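Local structure of methylated RNA-binding protein 1 (Saccharomyces cerevisiae S288c, 4RCM) at residues A[5-10]-A[106-111]; A[20-25]-A[64-69]; A[47-52]-A[80-85]; A[120-125]-A[137-142]. The protein recognises N6-methyladenosine in RNA through its YTH domain, the part described here, and lowers the stability of PHO4 mRNA by binding its 3'-UTR. One frame throughout, in Å; residues are numbered along the deposited sequence.

Contact 1. Residues A[5-10]-A[106-111]; sequences IIPPWL and WVIVRD
I5 pairs with V109 as a single antiparallel, hydrogen-bonded bridge, the CA atoms of the two residues 4.8 Å apart. Both bonds of the pair are short: I5 N to V109 O is 2.8 Å and V109 N to I5 O is 2.9 Å, the second received on a lone pair of the I5 carbonyl with an N-H...O angle of 167°. The I5 oxygen also takes a CA-H...O contact from I108. Above this bridge the side chains of I5 and V109 run side by side in the same direction, and CD1 of I5 meets CG2 of V109 at 4.1 Å. With CG1 beside the backbone N (chi1 -63°), I5 directs its longer branch along V109, while CG2 falls near the carbonyl oxygen of V107. The bridge illustrates how a chain without regular structure can dock on a sheet by one residue pair: I5 bridges V109 of strand 102-112, the residue next to a classic beta bulge in which V107 and I108 both face V76. At the bulge, P7 lays CD against CG1 of I108 at 3.7 Å, the two side chains crossing at about a right angle. L10 returns to the strand with CD2, touching I108 CD1 at 4.1 Å and, more loosely, V107 CG2. I6 CD1 approaches the guanidinium of R110 obliquely, a group held by the backbone oxygens of F151 and T153 and by a salt bridge to D155.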
# COMPACT_ATOMS: atom_id res chain seq x y z
N ILE A 5 7.39 11.64 -4.43
CA ILE A 5 7.83 10.80 -5.56
C ILE A 5 6.61 10.40 -6.39
O ILE A 5 5.72 9.78 -5.89
CB ILE A 5 8.59 9.55 -5.09
CG1 ILE A 5 9.88 9.97 -4.36
CG2 ILE A 5 8.94 8.65 -6.26
CD1 ILE A 5 10.49 8.90 -3.51
N ILE A 6 6.58 10.83 -7.64
CA ILE A 6 5.59 10.39 -8.60
C ILE A 6 6.34 10.00 -9.86
O ILE A 6 7.11 10.82 -10.44
CB ILE A 6 4.62 11.49 -9.01
CG1 ILE A 6 3.71 11.88 -7.86
CG2 ILE A 6 3.77 11.01 -10.19
CD1 ILE A 6 3.07 13.24 -8.04
N PRO A 7 6.18 8.76 -10.30
CA PRO A 7 6.96 8.33 -11.44
C PRO A 7 6.35 8.83 -12.75
O PRO A 7 5.15 9.05 -12.82
CB PRO A 7 6.89 6.81 -11.35
CG PRO A 7 5.58 6.57 -10.75
CD PRO A 7 5.25 7.71 -9.87
N PRO A 8 7.20 9.01 -13.78
CA PRO A 8 6.72 9.51 -15.05
C PRO A 8 5.90 8.46 -15.80
O PRO A 8 5.04 8.83 -16.59
CB PRO A 8 8.01 9.85 -15.79
CG PRO A 8 9.02 8.85 -15.29
CD PRO A 8 8.65 8.71 -13.82
N TRP A 9 6.15 7.17 -15.54
CA TRP A 9 5.40 6.08 -16.17
C TRP A 9 5.06 5.03 -15.11
O TRP A 9 5.90 4.66 -14.33
CB TRP A 9 6.27 5.45 -17.26
CG TRP A 9 5.64 4.37 -18.01
CD1 TRP A 9 5.83 3.03 -17.84
CD2 TRP A 9 4.70 4.50 -19.09
NE1 TRP A 9 5.07 2.32 -18.74
CE2 TRP A 9 4.37 3.20 -19.52
CE3 TRP A 9 4.08 5.61 -19.71
CZ2 TRP A 9 3.46 2.96 -20.56
CZ3 TRP A 9 3.18 5.38 -20.74
CH2 TRP A 9 2.88 4.06 -21.15
N LEU A 10 3.82 4.56 -15.09
CA LEU A 10 3.41 3.44 -14.26
C LEU A 10 2.24 2.77 -14.95
O LEU A 10 1.23 3.40 -15.20
CB LEU A 10 3.03 3.92 -12.83
CG LEU A 10 2.43 2.89 -11.89
CD1 LEU A 10 3.39 1.74 -11.68
CD2 LEU A 10 2.12 3.57 -10.58
N TRP A 106 8.44 1.22 -3.26
CA TRP A 106 7.53 2.34 -3.09
C TRP A 106 7.53 3.05 -4.42
O TRP A 106 8.56 3.59 -4.82
CB TRP A 106 8.01 3.21 -1.93
CG TRP A 106 7.57 2.66 -0.60
CD1 TRP A 106 8.05 1.54 0.04
CD2 TRP A 106 6.44 3.09 0.16
NE1 TRP A 106 7.35 1.32 1.19
CE2 TRP A 106 6.35 2.27 1.29
CE3 TRP A 106 5.52 4.12 0.01
CZ2 TRP A 106 5.37 2.44 2.26
CZ3 TRP A 106 4.56 4.28 1.00
CH2 TRP A 106 4.49 3.44 2.10
N VAL A 107 6.44 2.94 -5.17
CA VAL A 107 6.33 3.58 -6.50
C VAL A 107 5.88 5.04 -6.38
O VAL A 107 6.36 5.89 -7.13
CB VAL A 107 5.41 2.80 -7.49
CG1 VAL A 107 6.01 1.45 -7.84
CG2 VAL A 107 4.01 2.58 -6.90
N ILE A 108 5.01 5.33 -5.40
CA ILE A 108 4.50 6.70 -5.16
C ILE A 108 4.56 7.11 -3.69
O ILE A 108 4.13 6.39 -2.82
CB ILE A 108 3.04 6.87 -5.64
CG1 ILE A 108 2.93 6.69 -7.15
CG2 ILE A 108 2.47 8.28 -5.25
CD1 ILE A 108 1.52 6.35 -7.62
N VAL A 109 5.05 8.33 -3.42
CA VAL A 109 5.18 8.79 -2.04
C VAL A 109 4.66 10.20 -2.02
O VAL A 109 5.31 11.07 -2.58
CB VAL A 109 6.63 8.77 -1.55
CG1 VAL A 109 6.74 9.34 -0.13
CG2 VAL A 109 7.19 7.37 -1.60
N ARG A 110 3.45 10.37 -1.48
CA ARG A 110 2.79 11.65 -1.35
C ARG A 110 1.48 11.38 -0.62
O ARG A 110 0.94 10.30 -0.68
CB ARG A 110 2.49 12.33 -2.68
CG ARG A 110 1.69 11.52 -3.71
CD ARG A 110 0.16 11.73 -3.72
NE ARG A 110 -0.27 13.14 -3.63
CZ ARG A 110 -0.61 13.94 -4.64
NH1 ARG A 110 -0.55 13.55 -5.92
NH2 ARG A 110 -0.98 15.17 -4.38
N ASP A 111 0.98 12.37 0.08
CA ASP A 111 -0.31 12.22 0.79
C ASP A 111 -1.49 12.54 -0.13
O ASP A 111 -1.43 13.40 -0.97
CB ASP A 111 -0.35 13.15 2.01
CG ASP A 111 0.56 12.68 3.15
OD1 ASP A 111 1.15 11.54 3.13
OD2 ASP A 111 0.70 13.47 4.11

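Contact 2. Residues A[20-25]-A[64-69]; sequences VIKSSS and FFSINT. With nucleotides of chain C.
I21 lies over one face of the F65 ring, its CB 4.0 Å from the ring centroid and only 9° off the normal, a CH-pi contact that marks the tightly packed side of this strand pair. CG2 of I21, anti to the backbone N, reaches F65 CE2 at 3.5 Å, and W38 meets the same ring edge-to-face. Strands 17-23 and 61-67 are parallel neighbours in the central mixed sheet of the YTH domain, bonded in alternation from I21 N to F64 O through to N68 N and S23 O. On the face of V20 and F64, the K22 chain bends twice, at chi2 and chi3, and brings NZ to S66 OG at 2.7 Å; that hydroxyl also bonds to the R72 carbonyl. With an alanine in place of this lysine the ammonium is gone, and S66 OG would probably be left without the donor it accepts from, keeping its bond to R72 O. The loose side lies past the strand ends, where S24 and N68 are exposed. K22, S23 and S24 bind the N6-methyladenosine of chain C, and N68 probably does so too. S24 N lies 2.9 Å from N3 of the base, and K22 CB rests 3.5 Å from the ribose O2'.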
# COMPACT_ATOMS: atom_id res chain seq x y z
N VAL A 20 -5.40 -2.56 0.65
CA VAL A 20 -5.04 -1.51 1.60
C VAL A 20 -4.09 -2.10 2.64
O VAL A 20 -4.24 -3.26 3.02
CB VAL A 20 -6.27 -0.89 2.31
CG1 VAL A 20 -5.89 -0.11 3.55
CG2 VAL A 20 -7.00 0.02 1.35
N ILE A 21 -3.13 -1.28 3.10
CA ILE A 21 -2.22 -1.65 4.25
C ILE A 21 -2.51 -0.61 5.32
O ILE A 21 -2.47 0.60 5.04
CB ILE A 21 -0.71 -1.64 3.89
CG1 ILE A 21 -0.38 -2.68 2.82
CG2 ILE A 21 0.17 -1.91 5.12
CD1 ILE A 21 -0.56 -4.13 3.22
N LYS A 22 -2.84 -1.08 6.54
CA LYS A 22 -3.04 -0.12 7.67
C LYS A 22 -1.89 -0.35 8.62
O LYS A 22 -1.66 -1.50 9.10
CB LYS A 22 -4.37 -0.34 8.42
CG LYS A 22 -5.62 -0.23 7.59
CD LYS A 22 -5.80 1.16 6.97
CE LYS A 22 -6.01 2.27 7.99
NZ LYS A 22 -6.40 3.57 7.35
N SER A 23 -1.10 0.68 8.79
CA SER A 23 0.04 0.63 9.70
C SER A 23 -0.31 1.32 11.01
O SER A 23 -0.96 2.40 11.00
CB SER A 23 1.24 1.35 9.06
OG SER A 23 2.27 1.52 10.01
N SER A 24 0.16 0.75 12.11
CA SER A 24 0.08 1.38 13.44
C SER A 24 0.90 2.68 13.63
O SER A 24 0.61 3.43 14.57
CB SER A 24 0.45 0.34 14.53
OG SER A 24 -0.58 -0.65 14.64
N SER A 25 1.88 2.96 12.74
CA SER A 25 2.79 4.08 12.91
C SER A 25 3.35 4.69 11.61
O SER A 25 3.69 4.00 10.65
CB SER A 25 3.97 3.67 13.79
OG SER A 25 4.62 2.52 13.28
N PHE A 64 -1.97 0.14 -1.08
CA PHE A 64 -2.20 1.52 -0.64
C PHE A 64 -1.89 1.60 0.87
O PHE A 64 -2.64 1.09 1.71
CB PHE A 64 -3.65 1.93 -0.88
CG PHE A 64 -4.08 1.91 -2.32
CD1 PHE A 64 -3.59 2.83 -3.23
CD2 PHE A 64 -5.01 0.97 -2.77
CE1 PHE A 64 -4.04 2.84 -4.55
CE2 PHE A 64 -5.43 0.98 -4.11
CZ PHE A 64 -4.94 1.92 -4.98
N PHE A 65 -0.77 2.22 1.20
CA PHE A 65 -0.42 2.46 2.61
C PHE A 65 -1.20 3.56 3.33
O PHE A 65 -1.18 4.74 2.96
CB PHE A 65 1.03 2.71 2.72
CG PHE A 65 1.83 1.46 2.79
CD1 PHE A 65 2.15 0.75 1.65
CD2 PHE A 65 2.27 1.01 4.01
CE1 PHE A 65 2.93 -0.43 1.75
CE2 PHE A 65 3.05 -0.12 4.11
CZ PHE A 65 3.34 -0.86 2.99
N SER A 66 -1.77 3.17 4.45
CA SER A 66 -2.52 4.09 5.26
C SER A 66 -2.12 3.94 6.74
O SER A 66 -1.74 2.84 7.17
CB SER A 66 -4.00 3.75 5.06
OG SER A 66 -4.81 4.78 5.57
N ILE A 67 -2.20 5.02 7.51
CA ILE A 67 -1.93 4.97 8.98
C ILE A 67 -3.27 5.05 9.75
O ILE A 67 -4.07 6.03 9.58
CB ILE A 67 -0.97 6.12 9.43
CG1 ILE A 67 0.38 5.97 8.67
CG2 ILE A 67 -0.73 6.10 10.93
CD1 ILE A 67 1.10 7.30 8.52
N ASN A 68 -3.50 4.06 10.60
CA ASN A 68 -4.69 4.03 11.44
C ASN A 68 -4.84 5.30 12.29
O ASN A 68 -3.83 5.97 12.63
CB ASN A 68 -4.72 2.78 12.34
CG ASN A 68 -6.14 2.42 12.77
OD1 ASN A 68 -7.06 2.42 11.96
ND2 ASN A 68 -6.31 2.12 14.06
N THR A 69 -6.11 5.65 12.55
CA THR A 69 -6.52 6.78 13.36
C THR A 69 -6.28 8.13 12.74
O THR A 69 -7.20 8.93 12.71
CB THR A 69 -5.88 6.74 14.77
OG1 THR A 69 -6.27 5.53 15.43
CG2 THR A 69 -6.35 7.92 15.57
C2 6MZ C 3 2.39 -1.73 12.15
C4 6MZ C 3 0.61 -3.09 11.39
C5 6MZ C 3 1.56 -3.90 10.60
N9 6MZ C 3 -0.60 -3.63 11.17
N3 6MZ C 3 1.08 -2.03 12.14
N1 6MZ C 3 3.31 -2.43 11.45
C6 6MZ C 3 2.99 -3.49 10.68
N6 6MZ C 3 3.92 -4.21 10.02
C9 6MZ C 3 5.34 -4.01 10.21
N7 6MZ C 3 0.84 -4.88 9.98
C8 6MZ C 3 -0.47 -4.70 10.34
O5' 6MZ C 3 -4.61 -6.53 13.72
C5' 6MZ C 3 -3.29 -6.01 13.41
C4' 6MZ C 3 -3.35 -4.50 13.10
O4' 6MZ C 3 -2.02 -3.95 13.03
C1' 6MZ C 3 -1.85 -3.11 11.86
C2' 6MZ C 3 -3.23 -3.12 11.18
O2' 6MZ C 3 -4.03 -1.97 11.54
C3' 6MZ C 3 -4.07 -4.19 11.78
O3' 6MZ C 3 -5.39 -3.58 11.91

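Contact 3. Residues A[47-52]-A[80-85]; sequences RLSEAY and VSDLKM
The ring of Y52 lies across the backbone of S81, whose carbonyl carbon sits 3.5 Å above the ring plane, displaced from the centre toward the rim. The S81-D82 backbone thus packs on an aromatic face: Y52 CE2 is 3.5 Å from D82 N, and Y52 OH lies 3.4 Å from S81 CA. The side chain gets there because CG is anti to the backbone N (chi1 -173°), which swings the ring off the helix toward the loop. D82 then meets the ring with CB, 3.9 Å from Y52 CD2, its carboxylate plane turned 57° from that of the ring. Were the tyrosine an alanine, the ring would be missing and the S81-D82 backbone would probably lose its flat support and be freer to shift. One helical turn back, S49 supplies the polar half of the contact. Its OG donates to D82 OD1 at 2.6 Å, using the syn lone pair of that oxygen, and L83 N adds a weak bond to the same atom from within the loop. D82 OD1 is therefore approached from both the helix and its own chain, an arrangement likely to limit rotation of the carboxylate. Beside it, L83 CD1 rests on S49 CB at 3.7 Å. S81 OG bonds to the D82 carbonyl and receives K103 N, which ties the loop to strand 102-112. Here is a helix-to-loop packing at the surface of the YTH domain, where residues three apart, S49 and Y52, present one side of helix 42-53 to the segment that follows strand 72-79.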
# COMPACT_ATOMS: atom_id res chain seq x y z
N ARG A 47 -3.07 -13.86 3.04
CA ARG A 47 -3.87 -13.27 1.99
C ARG A 47 -3.01 -12.66 0.85
O ARG A 47 -3.23 -12.97 -0.30
CB ARG A 47 -4.79 -12.20 2.57
CG ARG A 47 -5.91 -12.73 3.49
CD ARG A 47 -6.87 -11.59 3.80
NE ARG A 47 -7.48 -11.16 2.56
CZ ARG A 47 -8.16 -10.04 2.40
NH1 ARG A 47 -8.33 -9.21 3.42
NH2 ARG A 47 -8.66 -9.74 1.23
N LEU A 48 -2.02 -11.82 1.18
CA LEU A 48 -1.17 -11.20 0.21
C LEU A 48 -0.31 -12.20 -0.57
O LEU A 48 -0.16 -12.09 -1.78
CB LEU A 48 -0.25 -10.20 0.89
CG LEU A 48 -0.97 -8.99 1.49
CD1 LEU A 48 0.03 -8.16 2.25
CD2 LEU A 48 -1.64 -8.17 0.41
N SER A 49 0.23 -13.17 0.13
CA SER A 49 1.03 -14.21 -0.49
C SER A 49 0.23 -15.05 -1.47
O SER A 49 0.71 -15.39 -2.53
CB SER A 49 1.64 -15.09 0.62
OG SER A 49 2.25 -16.26 0.10
N GLU A 50 -1.00 -15.38 -1.14
CA GLU A 50 -1.83 -16.18 -2.05
C GLU A 50 -2.14 -15.37 -3.30
O GLU A 50 -2.10 -15.88 -4.39
CB GLU A 50 -3.12 -16.66 -1.35
CG GLU A 50 -2.89 -17.48 -0.08
N ALA A 51 -2.44 -14.09 -3.15
CA ALA A 51 -2.61 -13.23 -4.30
C ALA A 51 -1.36 -13.14 -5.19
O ALA A 51 -1.46 -13.18 -6.42
CB ALA A 51 -3.02 -11.83 -3.85
N TYR A 52 -0.20 -12.93 -4.59
CA TYR A 52 1.06 -12.81 -5.32
C TYR A 52 1.41 -14.09 -6.13
O TYR A 52 1.78 -14.04 -7.32
CB TYR A 52 2.18 -12.59 -4.30
CG TYR A 52 3.47 -12.30 -4.97
CD1 TYR A 52 3.73 -11.04 -5.49
CD2 TYR A 52 4.43 -13.28 -5.12
CE1 TYR A 52 4.94 -10.80 -6.12
CE2 TYR A 52 5.63 -13.03 -5.75
CZ TYR A 52 5.88 -11.80 -6.24
OH TYR A 52 7.09 -11.56 -6.86
N VAL A 80 6.85 -7.15 -4.55
CA VAL A 80 7.77 -7.60 -5.59
C VAL A 80 8.47 -8.89 -5.19
O VAL A 80 9.41 -9.31 -5.83
CB VAL A 80 8.79 -6.48 -6.04
CG1 VAL A 80 8.07 -5.28 -6.63
CG2 VAL A 80 9.69 -6.02 -4.93
N SER A 81 8.00 -9.52 -4.14
CA SER A 81 8.41 -10.88 -3.79
C SER A 81 7.33 -11.52 -2.94
O SER A 81 6.42 -10.83 -2.40
CB SER A 81 9.74 -10.86 -3.01
OG SER A 81 9.61 -10.76 -1.59
N ASP A 82 7.43 -12.84 -2.79
CA ASP A 82 6.65 -13.57 -1.81
C ASP A 82 7.36 -13.51 -0.43
O ASP A 82 8.40 -12.83 -0.26
CB ASP A 82 6.43 -15.02 -2.30
CG ASP A 82 5.07 -15.64 -1.85
OD1 ASP A 82 4.43 -15.22 -0.85
OD2 ASP A 82 4.66 -16.59 -2.52
N LEU A 83 6.79 -14.23 0.54
CA LEU A 83 7.19 -14.18 1.94
C LEU A 83 8.56 -14.80 2.01
O LEU A 83 8.77 -15.84 1.37
CB LEU A 83 6.24 -15.01 2.80
CG LEU A 83 4.81 -14.56 2.76
CD1 LEU A 83 3.92 -15.49 3.57
CD2 LEU A 83 4.77 -13.12 3.26
N LYS A 84 9.47 -14.18 2.76
CA LYS A 84 10.85 -14.68 2.87
C LYS A 84 11.19 -15.08 4.29
O LYS A 84 10.75 -14.46 5.24
CB LYS A 84 11.83 -13.61 2.39
CG LYS A 84 11.73 -13.30 0.91
CD LYS A 84 11.81 -14.56 0.08
CE LYS A 84 11.68 -14.25 -1.40
NZ LYS A 84 12.82 -13.41 -1.86
N MET A 85 12.01 -16.11 4.43
CA MET A 85 12.41 -16.53 5.75
C MET A 85 13.51 -15.62 6.30
O MET A 85 13.60 -15.46 7.52
CB MET A 85 12.91 -17.98 5.72

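Contact 4. Residues A[120-125]-A[137-142]; sequences FLIPSN and QEIPYS
A type I beta turn from I122 to N125, closing with N125 N bonded to the I122 carbonyl, packs here against the outermost strand 138-139 of the central YTH sheet and against P140, the N-cap residue just before helix 141-151. The turn begins at the end of the short, weakly bonded strand 121-122, part of a small two-stranded antiparallel sheet with 128-129. Its apolar core is the meeting of two isoleucines, which cross at about a right angle with I122 CD1 3.7 Å from I139 CD1. In I122 the CG1 branch stands beside the backbone N (chi1 -51°), which carries CD1 to I139 and leaves CG2 facing the E138 carbonyl oxygen at 4.0 Å. The two prolines make a looser contact, P123 CD lying 4.3 Å from P140 CG. The E138 carboxylate forms a salt bridge with R17 of strand 17-23, so this residue enters the contact chiefly through its backbone. A water bridges the two segments, donating to E138 O at 2.5 Å and hydrogen-bonded to S124 OG at 2.6 Å.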
# COMPACT_ATOMS: atom_id res chain seq x y z
N PHE A 120 -14.74 6.90 -2.73
CA PHE A 120 -14.56 5.50 -3.19
C PHE A 120 -15.13 4.46 -2.28
O PHE A 120 -14.62 4.23 -1.17
CB PHE A 120 -13.09 5.22 -3.37
CG PHE A 120 -12.45 6.13 -4.35
CD1 PHE A 120 -12.52 5.85 -5.71
CD2 PHE A 120 -11.86 7.29 -3.94
CE1 PHE A 120 -11.95 6.70 -6.63
CE2 PHE A 120 -11.29 8.16 -4.85
CZ PHE A 120 -11.32 7.86 -6.20
N LEU A 121 -16.19 3.78 -2.75
CA LEU A 121 -16.96 2.90 -1.92
C LEU A 121 -16.63 1.48 -2.34
O LEU A 121 -16.47 1.22 -3.54
CB LEU A 121 -18.47 3.21 -2.09
CG LEU A 121 -18.75 4.71 -1.92
CD1 LEU A 121 -20.24 5.04 -2.07
CD2 LEU A 121 -18.23 5.21 -0.57
N ILE A 122 -16.49 0.60 -1.37
CA ILE A 122 -15.92 -0.71 -1.62
C ILE A 122 -16.97 -1.82 -1.47
O ILE A 122 -17.32 -2.22 -0.37
CB ILE A 122 -14.72 -1.01 -0.69
CG1 ILE A 122 -13.70 0.14 -0.74
CG2 ILE A 122 -14.08 -2.35 -1.07
CD1 ILE A 122 -13.16 0.45 -2.13
N PRO A 123 -17.43 -2.38 -2.61
CA PRO A 123 -18.55 -3.31 -2.56
C PRO A 123 -18.43 -4.44 -1.52
O PRO A 123 -19.45 -4.85 -0.96
CB PRO A 123 -18.59 -3.88 -3.98
CG PRO A 123 -18.01 -2.82 -4.84
CD PRO A 123 -17.04 -2.05 -4.00
N SER A 124 -17.21 -4.90 -1.23
CA SER A 124 -17.01 -6.08 -0.39
C SER A 124 -16.65 -5.74 1.05
O SER A 124 -16.32 -6.63 1.84
CB SER A 124 -15.89 -6.95 -0.96
OG SER A 124 -14.62 -6.35 -0.74
N ASN A 125 -16.67 -4.44 1.37
CA ASN A 125 -16.68 -3.99 2.76
C ASN A 125 -17.98 -3.21 2.91
O ASN A 125 -18.00 -1.97 3.03
CB ASN A 125 -15.46 -3.13 3.11
CG ASN A 125 -15.37 -2.84 4.60
OD1 ASN A 125 -15.75 -3.67 5.44
ND2 ASN A 125 -14.86 -1.65 4.95
N GLN A 137 -7.54 -5.33 3.16
CA GLN A 137 -8.80 -5.28 2.46
C GLN A 137 -8.51 -5.18 0.96
O GLN A 137 -7.79 -4.25 0.54
CB GLN A 137 -9.57 -4.01 2.91
CG GLN A 137 -10.74 -3.63 2.05
CD GLN A 137 -11.82 -4.70 2.01
OE1 GLN A 137 -12.22 -5.16 0.92
NE2 GLN A 137 -12.30 -5.10 3.18
N GLU A 138 -9.08 -6.10 0.18
CA GLU A 138 -8.91 -6.02 -1.30
C GLU A 138 -9.77 -4.96 -1.95
O GLU A 138 -10.95 -4.79 -1.61
CB GLU A 138 -9.17 -7.33 -2.00
CG GLU A 138 -8.92 -7.24 -3.51
CD GLU A 138 -8.64 -8.56 -4.19
OE1 GLU A 138 -8.75 -9.61 -3.56
OE2 GLU A 138 -8.26 -8.54 -5.37
N ILE A 139 -9.18 -4.29 -2.93
CA ILE A 139 -9.82 -3.20 -3.63
C ILE A 139 -9.97 -3.58 -5.14
O ILE A 139 -8.98 -3.83 -5.84
CB ILE A 139 -9.00 -1.90 -3.53
CG1 ILE A 139 -8.73 -1.48 -2.05
CG2 ILE A 139 -9.69 -0.79 -4.30
CD1 ILE A 139 -9.94 -1.07 -1.23
N PRO A 140 -11.21 -3.61 -5.65
CA PRO A 140 -11.42 -4.02 -7.06
C PRO A 140 -10.53 -3.25 -8.05
O PRO A 140 -10.32 -2.07 -7.89
CB PRO A 140 -12.89 -3.63 -7.33
CG PRO A 140 -13.53 -3.47 -6.00
CD PRO A 140 -12.41 -2.97 -5.08
N TYR A 141 -10.08 -3.91 -9.11
CA TYR A 141 -9.16 -3.32 -10.07
C TYR A 141 -9.53 -1.91 -10.51
O TYR A 141 -8.74 -0.94 -10.35
CB TYR A 141 -9.07 -4.25 -11.28
CG TYR A 141 -8.14 -3.80 -12.33
CD1 TYR A 141 -6.75 -3.99 -12.23
CD2 TYR A 141 -8.63 -3.19 -13.47
CE1 TYR A 141 -5.89 -3.57 -13.25
CE2 TYR A 141 -7.79 -2.78 -14.50
CZ TYR A 141 -6.43 -2.96 -14.40
OH TYR A 141 -5.68 -2.47 -15.43
N SER A 142 -10.75 -1.77 -11.01
CA SER A 142 -11.17 -0.46 -11.55
C SER A 142 -11.11 0.70 -10.53
O SER A 142 -10.67 1.81 -10.91
CB SER A 142 -12.53 -0.53 -12.25
OG SER A 142 -13.56 -0.97 -11.39
O HOH W 1 -13.18 -5.24 -2.65

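In the fold
Contact 2 is the buried centre of the set, while contacts 1 and 4 are partly buried and contact 3 lies at the surface. Contacts 1, 2 and 4 all reach the mixed sheet, yet differently: contact 2 is a continuous ladder between parallel strands, contact 1 a single bridge, and contact 4 side-chain packing with a water. Contact 3 instead relies on a ring face and a serine-carboxylate bond. Direct touches join them. W106 of contact 1 meets F65 of contact 2, I21 of contact 2 touches L48 of contact 3, and V20 probably bonds to Q137 of contact 4 through the backbone. Of the four, contact 2 holds residues that bind the methylated adenosine.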